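Local coordinates for antitoxin (Nitrosomonas europaea, PDB 2ODK), which probably serves as the antitoxin component of a type II toxin-antitoxin system, as a dimeric member of the Phd/YefM family, at residues C22-Q28 with V39-E45. Sequence-based numbering, arbitrary orientation.
Sequences CITEGPQ and VLVPIGE
Cys22 sends SG opposite its backbone N (chi1 171°), which carries the sulfur from the last turn of helix 15-24 onto strand 35-42. Leu40 also has its CG anti to N (chi1 -169°), and its CD2 meets Cys22 CB at 3.8 Å. This is where helix 15-24 of the Phd/YefM fold gives way to the antiparallel hairpin of strands 28-32 and 35-42. Cys22 SG lies over the Val41-Pro42 peptide, 3.4 Å from Pro42 N. Beside it, the side chains of Ile23 and Pro42 run past each other in opposite directions, with Ile23 CD1 4.2 Å from Pro42 CB.

Gly26, with positive phi, turns the chain out of the helix. Gln28 and Leu40 then form an antiparallel hydrogen-bonded pair. Gln28 N donates to Leu40 O, and Leu40 N donates to Gln28 O at 2.7 Å. Leu40 O also receives a CA-H...O contact from Pro27 CA at 3.2 Å. Gln28 folds its side chain back over the turn. Its NE2 donates to Gly26 O at 2.9 Å from above the carbonyl plane, while OE1 is hydrogen-bonded to Trp6 NE1. Both ends of the buried amide are therefore held.

Val39 to Pro42 of strand 35-42 pair antiparallel with a strand of the second subunit, so the sheet continues through the dimer. Trp46 of that subunit packs on Val39, Val41 and Glu45. Within the chain, Pro27 CB touches Val39 CG2 at 3.5 Å. The extended Glu45 side chain crosses the Pro27 ring at about a right angle, with OE2 3.7 Å from Pro27 CG.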
ATOM      1  N   CYS A  22       5.055  -7.077  -2.774  1.00 13.19           N
ATOM      2  CA  CYS A  22       5.042  -5.727  -3.396  1.00 13.16           C
ATOM      3  C   CYS A  22       6.402  -5.451  -4.065  1.00 13.11           C
ATOM      4  O   CYS A  22       6.485  -5.001  -5.220  1.00 14.30           O
ATOM      5  CB  CYS A  22       4.732  -4.720  -2.305  1.00 13.29           C
ATOM      6  SG  CYS A  22       4.931  -3.013  -2.795  1.00 13.89           S
ATOM      7  N   ILE A  23       7.465  -5.712  -3.318  1.00 13.50           N
ATOM      8  CA  ILE A  23       8.806  -5.372  -3.815  1.00 14.53           C
ATOM      9  C   ILE A  23       9.267  -6.317  -4.933  1.00 15.96           C
ATOM     10  O   ILE A  23       9.892  -5.878  -5.910  1.00 16.66           O
ATOM     11  CB  ILE A  23       9.831  -5.366  -2.639  1.00 15.67           C
ATOM     12  CG1 ILE A  23       9.485  -4.260  -1.630  1.00 17.40           C
ATOM     13  CG2 ILE A  23      11.262  -5.187  -3.166  1.00 16.67           C
ATOM     14  CD1 ILE A  23       9.061  -2.935  -2.254  1.00 21.02           C
ATOM     15  N   THR A  24       8.983  -7.609  -4.786  1.00 16.31           N
ATOM     16  CA  THR A  24       9.493  -8.571  -5.755  1.00 17.76           C
ATOM     17  C   THR A  24       8.602  -8.764  -6.978  1.00 18.59           C
ATOM     18  O   THR A  24       9.085  -9.162  -8.044  1.00 19.23           O
ATOM     19  CB  THR A  24       9.756  -9.929  -5.088  1.00 18.31           C
ATOM     20  OG1 THR A  24       8.514 -10.464  -4.620  1.00 20.58           O
ATOM     21  CG2 THR A  24      10.730  -9.782  -3.914  1.00 18.98           C
ATOM     22  N   GLU A  25       7.294  -8.533  -6.833  1.00 17.64           N
ATOM     23  CA  GLU A  25       6.394  -8.771  -7.939  0.60 19.17           C
ATOM     24  C   GLU A  25       5.729  -7.493  -8.430  1.00 17.53           C
ATOM     25  O   GLU A  25       5.520  -7.322  -9.627  1.00 19.99           O
ATOM     26  CB  GLU A  25       5.363  -9.851  -7.571  0.60 20.00           C
ATOM     27  CG  GLU A  25       6.004 -11.203  -7.198  0.60 22.19           C
ATOM     28  CD  GLU A  25       5.015 -12.191  -6.617  0.60 24.20           C
ATOM     29  OE1 GLU A  25       3.942 -12.359  -7.216  0.60 30.14           O
ATOM     30  OE2 GLU A  25       5.308 -12.798  -5.566  0.60 29.66           O
ATOM     31  N   GLY A  26       5.392  -6.590  -7.515  1.00 15.65           N
ATOM     32  CA  GLY A  26       4.700  -5.397  -7.952  1.00 15.09           C
ATOM     33  C   GLY A  26       3.481  -5.108  -7.078  1.00 14.04           C
ATOM     34  O   GLY A  26       3.236  -5.789  -6.089  1.00 14.99           O
ATOM     35  N   PRO A  27       2.768  -4.055  -7.430  1.00 14.15           N
ATOM     36  CA  PRO A  27       1.599  -3.617  -6.626  1.00 13.46           C
ATOM     37  C   PRO A  27       0.702  -4.764  -6.180  1.00 13.15           C
ATOM     38  O   PRO A  27       0.336  -5.626  -6.997  1.00 15.00           O
ATOM     39  CB  PRO A  27       0.873  -2.677  -7.571  1.00 14.80           C
ATOM     40  CG  PRO A  27       2.058  -2.017  -8.354  1.00 14.96           C
ATOM     41  CD  PRO A  27       3.005  -3.167  -8.588  1.00 15.66           C
ATOM     42  N   GLN A  28       0.365  -4.764  -4.894  1.00 12.66           N
ATOM     43  CA  GLN A  28      -0.500  -5.795  -4.296  1.00 11.93           C
ATOM     44  C   GLN A  28      -1.786  -5.122  -3.833  1.00 12.36           C
ATOM     45  O   GLN A  28      -1.710  -4.105  -3.142  1.00 12.77           O
ATOM     46  CB  GLN A  28       0.201  -6.432  -3.079  1.00 12.83           C
ATOM     47  CG  GLN A  28       1.554  -7.091  -3.401  1.00 13.30           C
ATOM     48  CD  GLN A  28       1.376  -8.311  -4.281  1.00 15.74           C
ATOM     49  OE1 GLN A  28       0.646  -9.247  -3.926  1.00 16.54           O
ATOM     50  NE2 GLN A  28       2.052  -8.317  -5.449  1.00 15.39           N
ATOM     51  N   VAL A  39      -3.958  -0.260  -2.748  1.00 11.50           N
ATOM     52  CA  VAL A  39      -2.901  -1.033  -3.400  0.60 12.13           C
ATOM     53  C   VAL A  39      -1.563  -0.623  -2.779  1.00 10.82           C
ATOM     54  O   VAL A  39      -1.317   0.561  -2.527  1.00 11.48           O
ATOM     55  CB  VAL A  39      -2.961  -0.861  -4.938  0.60 12.91           C
ATOM     56  CG1 VAL A  39      -2.945   0.580  -5.323  0.60 13.60           C
ATOM     57  CG2 VAL A  39      -1.852  -1.606  -5.637  0.60 11.72           C
ATOM     58  N   LEU A  40      -0.764  -1.635  -2.440  1.00 10.67           N
ATOM     59  CA  LEU A  40       0.567  -1.355  -1.860  1.00 10.38           C
ATOM     60  C   LEU A  40       1.542  -1.329  -3.025  1.00 11.31           C
ATOM     61  O   LEU A  40       1.670  -2.341  -3.739  1.00 11.32           O
ATOM     62  CB  LEU A  40       0.961  -2.467  -0.870  1.00 10.62           C
ATOM     63  CG  LEU A  40       2.201  -2.144  -0.028  1.00 10.90           C
ATOM     64  CD1 LEU A  40       1.955  -1.029   0.980  1.00 11.27           C
ATOM     65  CD2 LEU A  40       2.779  -3.373   0.654  1.00 12.03           C
ATOM     66  N   VAL A  41       2.210  -0.179  -3.206  1.00 10.53           N
ATOM     67  CA  VAL A  41       3.028   0.080  -4.390  1.00 11.21           C
ATOM     68  C   VAL A  41       4.477   0.294  -3.930  1.00 10.57           C
ATOM     69  O   VAL A  41       4.705   0.954  -2.941  1.00 10.72           O
ATOM     70  CB  VAL A  41       2.546   1.393  -5.075  1.00 11.46           C
ATOM     71  CG1 VAL A  41       3.401   1.757  -6.291  1.00 13.01           C
ATOM     72  CG2 VAL A  41       1.044   1.286  -5.443  1.00 14.23           C
ATOM     73  N   PRO A  42       5.466  -0.254  -4.665  1.00 10.73           N
ATOM     74  CA  PRO A  42       6.856   0.049  -4.290  1.00 11.03           C
ATOM     75  C   PRO A  42       7.057   1.561  -4.300  1.00  9.66           C
ATOM     76  O   PRO A  42       6.601   2.239  -5.212  1.00 10.51           O
ATOM     77  CB  PRO A  42       7.682  -0.576  -5.425  1.00 11.36           C
ATOM     78  CG  PRO A  42       6.781  -1.666  -6.021  1.00 12.36           C
ATOM     79  CD  PRO A  42       5.361  -1.117  -5.858  1.00 12.34           C
ATOM     80  N   ILE A  43       7.761   2.090  -3.307  1.00  9.89           N
ATOM     81  CA  ILE A  43       7.753   3.543  -3.145  1.00  9.69           C
ATOM     82  C   ILE A  43       8.365   4.255  -4.374  1.00  9.16           C
ATOM     83  O   ILE A  43       7.855   5.298  -4.822  1.00 10.64           O
ATOM     84  CB  ILE A  43       8.436   3.983  -1.837  1.00 10.54           C
ATOM     85  CG1 ILE A  43       8.270   5.489  -1.552  1.00 10.96           C
ATOM     86  CG2 ILE A  43       9.912   3.621  -1.789  1.00 10.93           C
ATOM     87  CD1 ILE A  43       6.807   5.829  -1.184  1.00 12.04           C
ATOM     88  N   GLY A  44       9.399   3.643  -4.957  1.00  9.10           N
ATOM     89  CA  GLY A  44      10.069   4.278  -6.116  1.00  9.16           C
ATOM     90  C   GLY A  44       9.124   4.375  -7.300  1.00  9.20           C
ATOM     91  O   GLY A  44       9.130   5.376  -8.055  1.00  9.56           O
ATOM     92  N   GLU A  45       8.299   3.334  -7.470  1.00  9.93           N
ATOM     93  CA  GLU A  45       7.341   3.339  -8.567  1.00 11.08           C
ATOM     94  C   GLU A  45       6.303   4.450  -8.356  1.00 10.87           C
ATOM     95  O   GLU A  45       5.954   5.173  -9.309  1.00 11.64           O
ATOM     96  CB  GLU A  45       6.644   1.977  -8.641  1.00 11.74           C
ATOM     97  CG  GLU A  45       5.572   1.899  -9.708  1.00 14.41           C
ATOM     98  CD  GLU A  45       5.030   0.483  -9.917  1.00 15.62           C
ATOM     99  OE1 GLU A  45       5.724  -0.486  -9.554  1.00 18.87           O
ATOM    100  OE2 GLU A  45       3.908   0.336 -10.474  1.00 21.30           O
TER